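Local coordinates for T-cell surface protein tactile (Homo sapiens, PDB 6ARQ), which promotes adhesion of natural killer cells to target cells by binding PVR, and is present here as its first V-type immunoglobulin domain, at residues C26-V31 with N78-T83; V35-S40 with C99-Y104; C66-T71 with H85-S90; S40-K45 with S94-C99; E12-T17 with Y113-Q118. The protein carries 1 engineered substitution. One frame throughout, in Å; residues are numbered along the deposited sequence.

Contact 1: C26-V31 with N78-T83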
# COMPACT_ATOMS: atom_id res chain seq x y z
N CYS A 26 -38.78 22.62 -6.27
CA CYS A 26 -37.66 22.20 -7.12
C CYS A 26 -38.16 22.16 -8.57
O CYS A 26 -38.82 21.20 -8.97
CB CYS A 26 -37.09 20.86 -6.67
SG CYS A 26 -36.27 20.90 -5.05
N GLN A 27 -37.93 23.25 -9.32
CA GLN A 27 -38.37 23.39 -10.71
C GLN A 27 -37.30 22.88 -11.67
O GLN A 27 -36.15 23.30 -11.58
CB GLN A 27 -38.74 24.85 -11.02
CG GLN A 27 -39.65 25.02 -12.23
CD GLN A 27 -40.27 26.40 -12.37
OE1 GLN A 27 -41.09 26.64 -13.27
NE2 GLN A 27 -39.92 27.34 -11.50
N THR A 28 -37.69 21.98 -12.58
CA THR A 28 -36.80 21.39 -13.58
C THR A 28 -37.56 21.07 -14.88
O THR A 28 -38.79 21.04 -14.89
CB THR A 28 -36.08 20.14 -13.00
OG1 THR A 28 -35.10 19.68 -13.93
CG2 THR A 28 -37.04 19.01 -12.62
N GLN A 29 -36.81 20.85 -15.97
CA GLN A 29 -37.33 20.53 -17.30
C GLN A 29 -36.51 19.40 -17.91
O GLN A 29 -35.28 19.38 -17.78
CB GLN A 29 -37.31 21.77 -18.20
CG GLN A 29 -38.58 21.96 -19.02
CD GLN A 29 -38.41 21.73 -20.50
OE1 GLN A 29 -37.37 21.29 -20.99
NE2 GLN A 29 -39.46 22.02 -21.25
N THR A 30 -37.19 18.45 -18.57
CA THR A 30 -36.54 17.29 -19.19
C THR A 30 -36.72 17.30 -20.72
O THR A 30 -37.73 17.80 -21.22
CB THR A 30 -37.05 15.97 -18.56
OG1 THR A 30 -36.31 14.87 -19.08
CG2 THR A 30 -38.55 15.74 -18.76
N VAL A 31 -35.73 16.76 -21.44
CA VAL A 31 -35.78 16.61 -22.90
C VAL A 31 -36.57 15.32 -23.16
O VAL A 31 -37.39 15.27 -24.08
CB VAL A 31 -34.36 16.61 -23.54
CG1 VAL A 31 -34.42 16.30 -25.04
CG2 VAL A 31 -33.65 17.95 -23.31
N ASN A 78 -43.06 18.89 -20.90
CA ASN A 78 -42.11 18.09 -20.11
C ASN A 78 -41.42 18.92 -19.00
O ASN A 78 -40.27 18.68 -18.65
CB ASN A 78 -41.07 17.38 -21.01
CG ASN A 78 -41.63 16.35 -21.96
OD1 ASN A 78 -42.65 15.70 -21.71
ND2 ASN A 78 -40.94 16.15 -23.07
N GLY A 79 -42.18 19.86 -18.43
CA GLY A 79 -41.74 20.72 -17.33
C GLY A 79 -42.41 20.33 -16.03
O GLY A 79 -43.56 19.88 -16.05
N SER A 80 -41.71 20.48 -14.90
CA SER A 80 -42.28 20.09 -13.60
C SER A 80 -41.97 21.07 -12.47
O SER A 80 -41.09 21.92 -12.58
CB SER A 80 -41.80 18.70 -13.21
OG SER A 80 -40.44 18.69 -12.83
N LYS A 81 -42.72 20.90 -11.36
CA LYS A 81 -42.61 21.65 -10.11
C LYS A 81 -42.82 20.67 -8.95
O LYS A 81 -43.95 20.28 -8.66
CB LYS A 81 -43.61 22.81 -10.07
CG LYS A 81 -43.08 24.11 -10.65
CD LYS A 81 -44.15 25.20 -10.61
CE LYS A 81 -43.60 26.58 -10.90
NZ LYS A 81 -42.91 27.16 -9.72
N TRP A 82 -41.71 20.22 -8.33
CA TRP A 82 -41.70 19.29 -7.20
C TRP A 82 -41.71 20.13 -5.92
O TRP A 82 -40.70 20.73 -5.55
CB TRP A 82 -40.48 18.35 -7.31
CG TRP A 82 -40.31 17.32 -6.24
CD1 TRP A 82 -39.15 17.03 -5.57
CD2 TRP A 82 -41.28 16.36 -5.79
NE1 TRP A 82 -39.35 15.97 -4.71
CE2 TRP A 82 -40.65 15.54 -4.82
CE3 TRP A 82 -42.63 16.12 -6.09
CZ2 TRP A 82 -41.32 14.52 -4.15
CZ3 TRP A 82 -43.30 15.11 -5.41
CH2 TRP A 82 -42.65 14.33 -4.45
N THR A 83 -42.89 20.22 -5.28
CA THR A 83 -43.12 21.07 -4.10
C THR A 83 -43.39 20.29 -2.81
O THR A 83 -44.10 19.28 -2.83
CB THR A 83 -44.30 22.02 -4.39
OG1 THR A 83 -44.23 22.49 -5.73
CG2 THR A 83 -44.35 23.20 -3.43
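Gln27 and Lys81 run side by side across the pair of antiparallel strands 26-29 and 79-83. Gln27 has its CG anti to the backbone N (chi1 -160°), and the chain beyond is extended. Gln27 CB lies 4.1 Å from Ser80 O. Gln27 CG comes to 3.4 Å from Ser80 O. Gln27 CD then meets Lys81 CE at 3.6 Å, and Gln27 OE1 sits 3.5 Å from Lys81 CE. At the tip, Gln27 NE2 is 3.5 Å from Lys81 NZ, but both are donors and no bond forms. The two chains therefore pack through their carbon atoms on the exposed side of the sheet. The inward side holds Cys26, Thr28, Ser80 and Trp82. Here the CB of Cys26 lies at the edge of the Trp82 indole, and the Thr28 methyl CG2 rests 3.4 Å from Ser80 OG. Trp82 stacks on Trp39 and gives its NE1 to Gln38 O. Backbone bonds join Cys26 with Trp82 in both directions. Thr30 N reaches Asn78 O at 3.1 Å, nearly straight at 176°. Cys26 is bonded through SG to Cys99. This is the B-E strand pair of an immunoglobulin sandwich, carrying the B-strand half of the intersheet disulfide.

Contact 2: V35-S40 with C99-Y104; sequences VQMQWS and CMLVLY
Trp39 turns its indole with chi1 -90° and chi2 116°, which lays the ring face against Cys99 CB. The chi1 of Cys99 (87°) only directs its SG, which is bonded to Cys26 SG. The pair belongs to the C and F strands of the V-type immunoglobulin fold, which run antiparallel here. Next along the core side, Leu101 CD2 touches Met37 CB at 3.7 Å and also lies against the methionine sulfur and CE. On the other side of the sheet, Gln38 CG and Met100 CB lie alongside each other at 3.8 Å. This side faces a chain of another protein in this structure. Gln36 and Gln38 form weak bonds to its backbone, and Gln36, Gln38, Met100 and Tyr104 pack on it. A classic beta bulge breaks the regular pairing near the start of the C strand. Val102 O takes Val35 N at 2.8 Å and, more weakly, Gln36 N at 3.3 Å. On the core side, Cys99 CB stands 3.5 Å from the centroid of the Trp39 six-membered ring, almost on its normal.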
# COMPACT_ATOMS: atom_id res chain seq x y z
N VAL A 35 -37.73 10.31 -14.17
CA VAL A 35 -37.61 8.94 -13.68
C VAL A 35 -38.27 8.83 -12.29
O VAL A 35 -39.18 8.02 -12.12
CB VAL A 35 -36.14 8.45 -13.69
CG1 VAL A 35 -36.01 7.07 -13.06
CG2 VAL A 35 -35.58 8.44 -15.11
N GLN A 36 -37.81 9.63 -11.31
CA GLN A 36 -38.30 9.63 -9.93
C GLN A 36 -37.87 10.90 -9.20
O GLN A 36 -36.90 11.54 -9.62
CB GLN A 36 -37.77 8.39 -9.18
CG GLN A 36 -38.64 7.92 -8.02
CD GLN A 36 -37.97 6.84 -7.22
OE1 GLN A 36 -37.15 7.11 -6.34
NE2 GLN A 36 -38.32 5.60 -7.50
N MET A 37 -38.57 11.26 -8.12
CA MET A 37 -38.24 12.43 -7.30
C MET A 37 -38.62 12.20 -5.85
O MET A 37 -39.61 11.54 -5.57
CB MET A 37 -38.86 13.72 -7.84
CG MET A 37 -40.32 13.62 -8.21
SD MET A 37 -40.75 14.97 -9.32
CE MET A 37 -40.09 14.33 -10.88
N GLN A 38 -37.81 12.75 -4.92
CA GLN A 38 -38.04 12.58 -3.49
C GLN A 38 -37.71 13.83 -2.67
O GLN A 38 -36.94 14.67 -3.11
CB GLN A 38 -37.24 11.37 -2.94
CG GLN A 38 -35.72 11.50 -3.07
CD GLN A 38 -35.01 10.21 -2.74
OE1 GLN A 38 -35.17 9.20 -3.43
NE2 GLN A 38 -34.19 10.24 -1.71
N TRP A 39 -38.32 13.92 -1.47
CA TRP A 39 -38.12 14.95 -0.46
C TRP A 39 -37.66 14.27 0.82
O TRP A 39 -38.21 13.22 1.18
CB TRP A 39 -39.40 15.77 -0.21
CG TRP A 39 -39.56 16.98 -1.08
CD1 TRP A 39 -40.54 17.21 -2.00
CD2 TRP A 39 -38.73 18.16 -1.07
NE1 TRP A 39 -40.35 18.43 -2.61
CE2 TRP A 39 -39.25 19.03 -2.06
CE3 TRP A 39 -37.60 18.56 -0.34
CZ2 TRP A 39 -38.67 20.28 -2.32
CZ3 TRP A 39 -37.03 19.79 -0.61
CH2 TRP A 39 -37.57 20.64 -1.58
N SER A 40 -36.64 14.83 1.49
CA SER A 40 -36.11 14.27 2.74
C SER A 40 -35.48 15.34 3.62
O SER A 40 -34.97 16.34 3.11
CB SER A 40 -35.09 13.17 2.45
OG SER A 40 -34.05 13.63 1.60
N CYS A 99 -34.06 17.79 -1.93
CA CYS A 99 -34.88 17.21 -2.99
C CYS A 99 -33.94 16.58 -4.01
O CYS A 99 -32.87 17.12 -4.31
CB CYS A 99 -35.84 18.22 -3.62
SG CYS A 99 -35.14 19.20 -4.98
N MET A 100 -34.31 15.39 -4.50
CA MET A 100 -33.52 14.67 -5.49
C MET A 100 -34.40 14.39 -6.69
O MET A 100 -35.45 13.76 -6.56
CB MET A 100 -32.95 13.38 -4.89
CG MET A 100 -31.78 12.84 -5.67
SD MET A 100 -31.14 11.29 -4.99
CE MET A 100 -30.22 11.91 -3.57
N LEU A 101 -33.99 14.90 -7.86
CA LEU A 101 -34.73 14.74 -9.10
C LEU A 101 -33.94 13.87 -10.08
O LEU A 101 -32.85 14.26 -10.50
CB LEU A 101 -35.06 16.11 -9.73
CG LEU A 101 -36.00 17.02 -8.94
CD1 LEU A 101 -35.59 18.46 -9.10
CD2 LEU A 101 -37.44 16.83 -9.38
N VAL A 102 -34.48 12.69 -10.40
CA VAL A 102 -33.86 11.77 -11.35
C VAL A 102 -34.56 11.97 -12.70
O VAL A 102 -35.77 11.76 -12.81
CB VAL A 102 -33.86 10.28 -10.89
CG1 VAL A 102 -33.02 9.42 -11.83
CG2 VAL A 102 -33.34 10.15 -9.46
N LEU A 103 -33.80 12.44 -13.69
CA LEU A 103 -34.26 12.75 -15.04
C LEU A 103 -33.53 11.91 -16.08
O LEU A 103 -32.37 11.54 -15.86
CB LEU A 103 -33.99 14.24 -15.33
CG LEU A 103 -35.05 15.27 -14.92
CD1 LEU A 103 -35.03 15.54 -13.42
CD2 LEU A 103 -34.81 16.59 -15.63
N TYR A 104 -34.19 11.62 -17.21
CA TYR A 104 -33.57 10.87 -18.30
C TYR A 104 -33.60 11.69 -19.59
O TYR A 104 -34.68 12.10 -20.02
CB TYR A 104 -34.22 9.49 -18.50
CG TYR A 104 -33.27 8.48 -19.12
CD1 TYR A 104 -33.13 8.39 -20.50
CD2 TYR A 104 -32.50 7.64 -18.33
CE1 TYR A 104 -32.23 7.50 -21.08
CE2 TYR A 104 -31.60 6.73 -18.90
CZ TYR A 104 -31.47 6.66 -20.27
OH TYR A 104 -30.60 5.77 -20.83

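Contact 3: C66-T71 with H85-S90; sequences CESLVT and HLRNMS. With NAG (2-acetamido-2-deoxy-beta-D-glucopyranose), chain F.
Hydrogen bonds carry most of the contact between Ser68 and Arg87, Leu69 and His85, and Thr71 and His85. The backbone supplies one, from His85 N to Leu69 O at 2.8 Å. Arg87 supplies two more, end-on. Arg87 NH1 and NH2 both grip Ser68 O, at 2.8 Å and 3.0 Å, and that oxygen lies close to the guanidinium plane. The Arg87 chain is extended from CG to NE, which carries the group out to the loop before strand 70-73. A side-chain pair comes next. Thr71 OG1 meets His85 NE2 at 2.8 Å, at the edge of the imidazole and near its plane. The other ring nitrogen, ND1, has a weak bond to Asn23 OD1. The two partners probably help to fix the rotation of the ring.

Other contacts are looser. His85 CB lies 3.5 Å from Ser68 O. Leu69 CD1 reaches His85 O at 4.0 Å. The sugar NAG, probably carried by Asn23, brings its acetamide O7 to 3.2 Å from His85 CE1, obliquely to the ring. Together these contacts close the open end of the D-E beta hairpin of an immunoglobulin domain, beside an attached glycan.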
# COMPACT_ATOMS: atom_id res chain seq x y z
N CYS A 66 -51.50 12.82 4.08
CA CYS A 66 -50.30 13.43 3.50
C CYS A 66 -50.66 14.14 2.18
O CYS A 66 -49.77 14.51 1.41
CB CYS A 66 -49.22 12.37 3.29
SG CYS A 66 -49.66 11.10 2.08
N GLU A 67 -51.97 14.33 1.95
CA GLU A 67 -52.59 14.95 0.77
C GLU A 67 -52.08 16.39 0.55
O GLU A 67 -51.82 16.77 -0.59
CB GLU A 67 -54.12 14.95 0.94
CG GLU A 67 -54.91 15.41 -0.27
CD GLU A 67 -56.13 14.61 -0.68
OE1 GLU A 67 -56.74 14.95 -1.72
OE2 GLU A 67 -56.49 13.63 0.02
N SER A 68 -51.91 17.16 1.64
CA SER A 68 -51.45 18.55 1.57
C SER A 68 -49.96 18.71 1.98
O SER A 68 -49.54 19.81 2.34
CB SER A 68 -52.35 19.43 2.44
OG SER A 68 -52.45 18.94 3.77
N LEU A 69 -49.16 17.64 1.88
CA LEU A 69 -47.74 17.66 2.23
C LEU A 69 -46.85 17.86 1.00
O LEU A 69 -45.88 18.61 1.08
CB LEU A 69 -47.36 16.36 2.97
CG LEU A 69 -45.96 16.28 3.61
CD1 LEU A 69 -45.85 17.18 4.85
CD2 LEU A 69 -45.64 14.86 4.01
N VAL A 70 -47.16 17.18 -0.13
CA VAL A 70 -46.38 17.28 -1.38
C VAL A 70 -47.30 17.46 -2.59
O VAL A 70 -48.46 17.03 -2.57
CB VAL A 70 -45.40 16.09 -1.60
CG1 VAL A 70 -44.17 16.21 -0.71
CG2 VAL A 70 -46.09 14.74 -1.43
N THR A 71 -46.78 18.11 -3.65
CA THR A 71 -47.48 18.38 -4.92
C THR A 71 -46.48 18.29 -6.09
O THR A 71 -45.34 18.73 -5.97
CB THR A 71 -48.18 19.76 -4.88
OG1 THR A 71 -48.93 19.90 -3.68
CG2 THR A 71 -49.11 19.99 -6.08
N HIS A 85 -44.91 21.23 0.98
CA HIS A 85 -45.68 22.23 1.71
C HIS A 85 -45.51 22.13 3.22
O HIS A 85 -45.65 21.06 3.80
CB HIS A 85 -47.17 22.13 1.35
CG HIS A 85 -47.43 22.30 -0.12
ND1 HIS A 85 -47.45 23.54 -0.71
CD2 HIS A 85 -47.66 21.36 -1.06
CE1 HIS A 85 -47.70 23.33 -1.99
NE2 HIS A 85 -47.82 22.03 -2.25
N LEU A 86 -45.20 23.28 3.84
CA LEU A 86 -45.02 23.44 5.29
C LEU A 86 -45.88 24.61 5.75
O LEU A 86 -45.71 25.72 5.24
CB LEU A 86 -43.53 23.65 5.64
CG LEU A 86 -42.56 22.53 5.26
CD1 LEU A 86 -41.15 23.05 5.11
CD2 LEU A 86 -42.60 21.38 6.25
N ARG A 87 -46.84 24.35 6.66
CA ARG A 87 -47.78 25.36 7.16
C ARG A 87 -47.74 25.48 8.68
O ARG A 87 -47.57 24.48 9.36
CB ARG A 87 -49.21 25.03 6.70
CG ARG A 87 -49.39 25.01 5.19
CD ARG A 87 -50.79 24.58 4.78
NE ARG A 87 -50.82 24.12 3.40
CZ ARG A 87 -50.64 22.86 3.02
NH1 ARG A 87 -50.41 21.92 3.93
NH2 ARG A 87 -50.68 22.52 1.74
N ASN A 88 -47.94 26.72 9.20
CA ASN A 88 -47.95 27.08 10.63
C ASN A 88 -46.75 26.43 11.35
O ASN A 88 -46.91 25.66 12.31
CB ASN A 88 -49.29 26.71 11.29
CG ASN A 88 -49.90 27.82 12.11
OD1 ASN A 88 -49.34 28.28 13.11
ND2 ASN A 88 -51.08 28.26 11.71
N MET A 89 -45.54 26.73 10.84
CA MET A 89 -44.26 26.17 11.27
C MET A 89 -43.84 26.60 12.68
O MET A 89 -44.17 27.69 13.14
CB MET A 89 -43.16 26.57 10.28
CG MET A 89 -43.38 26.00 8.89
SD MET A 89 -42.08 26.46 7.72
CE MET A 89 -42.47 28.17 7.43
N SER A 90 -43.06 25.72 13.34
CA SER A 90 -42.47 25.91 14.66
C SER A 90 -40.94 25.70 14.58
O SER A 90 -40.43 25.44 13.49
CB SER A 90 -43.11 24.97 15.68
OG SER A 90 -42.64 23.63 15.56
C1 NAG F . -47.61 28.41 -1.64
C2 NAG F . -48.88 27.56 -1.73
C3 NAG F . -50.07 28.49 -1.48
C4 NAG F . -49.91 29.25 -0.16
C5 NAG F . -48.60 30.03 -0.14
C6 NAG F . -48.30 30.68 1.19
C7 NAG F . -49.61 25.84 -3.36
C8 NAG F . -49.51 25.38 -4.79
N2 NAG F . -48.95 26.98 -3.07
O3 NAG F . -51.27 27.73 -1.46
O4 NAG F . -51.00 30.15 0.00
O5 NAG F . -47.51 29.13 -0.40
O6 NAG F . -47.03 31.31 1.19
O7 NAG F . -50.26 25.22 -2.52

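Contact 4: S40-K45 with S94-C99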
# COMPACT_ATOMS: atom_id res chain seq x y z
N SER A 40 -36.64 14.83 1.49
CA SER A 40 -36.11 14.27 2.74
C SER A 40 -35.48 15.34 3.62
O SER A 40 -34.97 16.34 3.11
CB SER A 40 -35.09 13.17 2.45
OG SER A 40 -34.05 13.63 1.60
N LYS A 41 -35.51 15.13 4.94
CA LYS A 41 -34.88 16.02 5.91
C LYS A 41 -33.54 15.41 6.31
O LYS A 41 -33.48 14.23 6.68
CB LYS A 41 -35.78 16.27 7.14
CG LYS A 41 -35.34 17.46 7.98
CD LYS A 41 -36.17 17.63 9.24
CE LYS A 41 -35.72 18.82 10.05
NZ LYS A 41 -36.49 18.95 11.32
N VAL A 42 -32.45 16.19 6.17
CA VAL A 42 -31.10 15.70 6.49
C VAL A 42 -30.56 16.37 7.76
O VAL A 42 -30.50 17.60 7.85
CB VAL A 42 -30.10 15.80 5.30
CG1 VAL A 42 -30.30 14.66 4.32
CG2 VAL A 42 -30.17 17.15 4.59
N THR A 43 -30.22 15.53 8.75
CA THR A 43 -29.66 15.89 10.05
C THR A 43 -28.52 14.90 10.31
O THR A 43 -27.54 14.90 9.56
CB THR A 43 -30.75 15.90 11.15
OG1 THR A 43 -31.50 14.69 11.09
CG2 THR A 43 -31.69 17.11 11.05
N ASN A 44 -28.65 14.03 11.33
CA ASN A 44 -27.67 12.98 11.63
C ASN A 44 -27.89 11.82 10.66
O ASN A 44 -26.95 11.11 10.31
CB ASN A 44 -27.81 12.51 13.08
CG ASN A 44 -27.32 13.49 14.11
OD1 ASN A 44 -27.78 14.64 14.20
ND2 ASN A 44 -26.39 13.05 14.94
N LYS A 45 -29.16 11.66 10.22
CA LYS A 45 -29.63 10.64 9.28
C LYS A 45 -30.51 11.25 8.19
O LYS A 45 -31.05 12.34 8.38
CB LYS A 45 -30.38 9.51 10.02
CG LYS A 45 -30.94 9.85 11.40
CD LYS A 45 -31.23 8.59 12.20
CE LYS A 45 -31.47 8.87 13.67
NZ LYS A 45 -32.80 9.49 13.91
N SER A 94 -37.52 23.55 11.71
CA SER A 94 -36.24 24.11 11.25
C SER A 94 -35.21 23.00 10.97
O SER A 94 -35.06 22.08 11.78
CB SER A 94 -35.69 25.10 12.28
OG SER A 94 -34.47 25.68 11.86
N GLY A 95 -34.55 23.10 9.82
CA GLY A 95 -33.54 22.14 9.39
C GLY A 95 -33.29 22.13 7.90
O GLY A 95 -33.89 22.91 7.15
N ARG A 96 -32.41 21.22 7.45
CA ARG A 96 -32.05 21.05 6.04
C ARG A 96 -32.98 20.06 5.35
O ARG A 96 -33.14 18.93 5.83
CB ARG A 96 -30.59 20.59 5.91
CG ARG A 96 -29.57 21.73 5.88
CD ARG A 96 -28.17 21.26 6.25
NE ARG A 96 -27.65 20.26 5.31
CZ ARG A 96 -26.80 20.53 4.32
NH1 ARG A 96 -26.36 21.76 4.12
NH2 ARG A 96 -26.38 19.55 3.52
N TYR A 97 -33.60 20.49 4.24
CA TYR A 97 -34.51 19.69 3.42
C TYR A 97 -33.92 19.55 2.02
O TYR A 97 -33.68 20.55 1.35
CB TYR A 97 -35.90 20.34 3.36
CG TYR A 97 -36.65 20.30 4.68
CD1 TYR A 97 -37.46 19.22 5.01
CD2 TYR A 97 -36.57 21.37 5.57
CE1 TYR A 97 -38.15 19.19 6.22
CE2 TYR A 97 -37.26 21.34 6.78
CZ TYR A 97 -38.05 20.26 7.10
OH TYR A 97 -38.74 20.22 8.29
N GLU A 98 -33.67 18.30 1.60
CA GLU A 98 -33.08 18.01 0.29
C GLU A 98 -34.09 17.37 -0.65
O GLU A 98 -34.86 16.50 -0.24
CB GLU A 98 -31.86 17.09 0.46
CG GLU A 98 -31.00 16.96 -0.79
CD GLU A 98 -30.17 15.70 -0.89
OE1 GLU A 98 -30.43 14.90 -1.82
OE2 GLU A 98 -29.25 15.51 -0.06
N CYS A 99 -34.06 17.79 -1.93
CA CYS A 99 -34.88 17.21 -2.99
C CYS A 99 -33.94 16.58 -4.01
O CYS A 99 -32.87 17.12 -4.31
CB CYS A 99 -35.84 18.22 -3.62
SG CYS A 99 -35.14 19.20 -4.98
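Strands 40-42 and 95-99 run antiparallel with a marked twist, their axes 136° apart and 4.6 Å at closest approach. Ser40 and Glu98 form a hydrogen-bonded pair, with Glu98 N to Ser40 O at 2.8 Å. Lys41 and Tyr97 follow as a non-hydrogen-bonded pair. Val42 N still reaches Arg96 O at 2.8 Å. Among the side chains, Lys41 crosses the Tyr97 ring. Its CG is anti to the backbone N (chi1 -164°) and the chain stays extended. Lys41 CG sits over one ring face, 4.0 Å from the Tyr97 centroid, in a CH-pi contact. The CD and CE pass on toward the phenol oxygen, and Lys41 NZ lies 3.5 Å from Ser94 O. On the other side of the sheet, Val42 CG2 rests 3.7 Å from Arg96 CB, and the guanidinium beyond pairs with Glu11. Tyr97 OH is bonded to Val93 O, four residues back, as in a tyrosine corner. The ring is thus pinned at its hydroxyl and topped by aliphatic carbons. The bond of Lys41 NZ to Ser94 O is long and weak, so the lysine probably contributes mainly through its aliphatic chain.

Contact 5: E12-T17 with Y113-Q118; sequences ENVYAT and YNLLIQ
The Tyr15 ring has Leu116 CD1 over one face, 4.1 Å from the ring centroid and 26° off the normal. Gln118, which is poorly ordered, brings OE1 obliquely to Tyr15 CD1. The Tyr113 ring is met at its edge by Val14 CG2, which lies 3.7 Å from Tyr113 CD1. The Glu12 carboxylate approaches the same ring obliquely and lies alongside it. The phenol oxygen of Tyr113 bonds to Thr25 O. The amides of Asn13 and Asn114 stand side by side with their planes 52° apart. Asn114 ND2 gives a hydrogen to Asn13 OD1 at 3.2 Å, and this donor is tilted from the carbonyl plane. Asn114 holds its CG anti to the backbone N (chi1 -174°), which brings the amide level with that of Asn13.

Tyr15, Leu116 and the two asparagines lie on the outer side. The inner side has Val14 CG1 against Leu115 CD1 and Ala16 CB against Ile117 CD1, both pairs at 3.9 Å. Val14 and Tyr113 also pack on Leu24 of the facing sheet. The backbones run parallel. Val14 O receives from Leu116 N at 2.8 Å, and Val14 N donates to Asn114 O at 2.9 Å. Ala16 bridges Leu116 and Gln118 in the same way. Parallel pairing of the first strand with the last is a hallmark of V-type immunoglobulin domains, where the A' strand joins the G strand.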
# COMPACT_ATOMS: atom_id res chain seq x y z
N GLU A 12 -29.39 26.58 -0.54
CA GLU A 12 -30.12 27.84 -0.36
C GLU A 12 -30.66 27.99 1.06
O GLU A 12 -31.17 27.02 1.64
CB GLU A 12 -31.27 27.94 -1.37
CG GLU A 12 -31.64 29.37 -1.71
CD GLU A 12 -33.07 29.57 -2.19
OE1 GLU A 12 -33.42 29.01 -3.26
OE2 GLU A 12 -33.82 30.30 -1.52
N ASN A 13 -30.57 29.21 1.61
CA ASN A 13 -31.06 29.55 2.95
C ASN A 13 -32.46 30.16 2.86
O ASN A 13 -32.69 31.08 2.07
CB ASN A 13 -30.10 30.50 3.67
CG ASN A 13 -28.93 29.83 4.36
OD1 ASN A 13 -28.94 28.64 4.69
ND2 ASN A 13 -27.89 30.61 4.63
N VAL A 14 -33.40 29.62 3.65
CA VAL A 14 -34.79 30.08 3.70
C VAL A 14 -35.09 30.54 5.13
O VAL A 14 -34.92 29.77 6.07
CB VAL A 14 -35.81 29.01 3.21
CG1 VAL A 14 -37.23 29.56 3.19
CG2 VAL A 14 -35.43 28.46 1.84
N TYR A 15 -35.51 31.81 5.29
CA TYR A 15 -35.82 32.38 6.60
C TYR A 15 -37.32 32.60 6.74
O TYR A 15 -37.96 33.14 5.84
CB TYR A 15 -35.05 33.68 6.83
CG TYR A 15 -33.56 33.48 6.99
CD1 TYR A 15 -33.00 33.18 8.23
CD2 TYR A 15 -32.70 33.61 5.91
CE1 TYR A 15 -31.63 32.99 8.38
CE2 TYR A 15 -31.32 33.43 6.05
CZ TYR A 15 -30.79 33.12 7.29
OH TYR A 15 -29.44 32.95 7.43
N ALA A 16 -37.87 32.15 7.88
CA ALA A 16 -39.29 32.27 8.23
C ALA A 16 -39.45 32.45 9.75
O ALA A 16 -38.47 32.35 10.48
CB ALA A 16 -40.04 31.04 7.75
N THR A 17 -40.68 32.74 10.21
CA THR A 17 -40.98 32.92 11.64
C THR A 17 -41.99 31.84 12.10
O THR A 17 -42.32 30.94 11.33
CB THR A 17 -41.45 34.37 11.92
OG1 THR A 17 -41.48 34.58 13.33
CG2 THR A 17 -42.81 34.70 11.30
N TYR A 113 -32.35 22.92 0.81
CA TYR A 113 -32.98 24.09 1.41
C TYR A 113 -32.75 24.08 2.91
O TYR A 113 -33.24 23.17 3.60
CB TYR A 113 -34.49 24.11 1.10
CG TYR A 113 -34.85 24.47 -0.32
CD1 TYR A 113 -34.96 25.81 -0.71
CD2 TYR A 113 -35.17 23.49 -1.25
CE1 TYR A 113 -35.33 26.15 -2.00
CE2 TYR A 113 -35.55 23.83 -2.55
CZ TYR A 113 -35.63 25.16 -2.92
OH TYR A 113 -35.99 25.51 -4.20
N ASN A 114 -32.00 25.06 3.43
CA ASN A 114 -31.76 25.17 4.86
C ASN A 114 -32.79 26.13 5.44
O ASN A 114 -32.66 27.34 5.31
CB ASN A 114 -30.31 25.60 5.16
CG ASN A 114 -29.94 25.60 6.63
OD1 ASN A 114 -30.42 24.78 7.44
ND2 ASN A 114 -29.05 26.50 7.01
N LEU A 115 -33.87 25.56 6.00
CA LEU A 115 -34.98 26.31 6.58
C LEU A 115 -34.65 26.72 8.01
O LEU A 115 -34.39 25.86 8.85
CB LEU A 115 -36.28 25.49 6.52
CG LEU A 115 -37.56 26.13 7.08
CD1 LEU A 115 -38.03 27.31 6.22
CD2 LEU A 115 -38.66 25.11 7.21
N LEU A 116 -34.66 28.04 8.26
CA LEU A 116 -34.36 28.62 9.56
C LEU A 116 -35.59 29.37 10.08
O LEU A 116 -36.10 30.26 9.41
CB LEU A 116 -33.14 29.56 9.47
CG LEU A 116 -31.82 28.90 9.09
CD1 LEU A 116 -31.35 29.35 7.72
CD2 LEU A 116 -30.75 29.18 10.13
N ILE A 117 -36.07 28.97 11.27
CA ILE A 117 -37.24 29.58 11.92
C ILE A 117 -36.75 30.54 13.00
O ILE A 117 -36.10 30.12 13.96
CB ILE A 117 -38.24 28.51 12.47
CG1 ILE A 117 -38.68 27.47 11.38
CG2 ILE A 117 -39.46 29.16 13.16
CD1 ILE A 117 -39.44 28.01 10.09
N GLN A 118 -37.04 31.84 12.82
CA GLN A 118 -36.65 32.92 13.74
C GLN A 118 -37.87 33.48 14.46
O GLN A 118 -38.22 33.00 15.54
CB GLN A 118 -35.92 34.04 12.98
CG GLN A 118 -34.54 33.65 12.46
CD GLN A 118 -33.86 34.78 11.72
OE1 GLN A 118 -34.30 35.20 10.65
NE2 GLN A 118 -32.77 35.27 12.28

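From the N terminus, strand 9-16 comes first and pairs in contact 5 with the final strand, closing a loop that encloses all the other contacts. Strand 22-29 then pairs with 79-86 in contact 1. Strand 33-42 meets 95-104 in contact 2 and, further along the same two strands, in contact 4. Contact 4 lies within the span of contact 2, and contact 3, which joins 66-71 to 85-90, lies within both. Contact 1 crosses contacts 2, 3 and 4. Contacts 1 and 3 build the three-stranded sheet, and contacts 2, 4 and 5 the larger one. The Cys26-Cys99 disulfide ties the two sheets together.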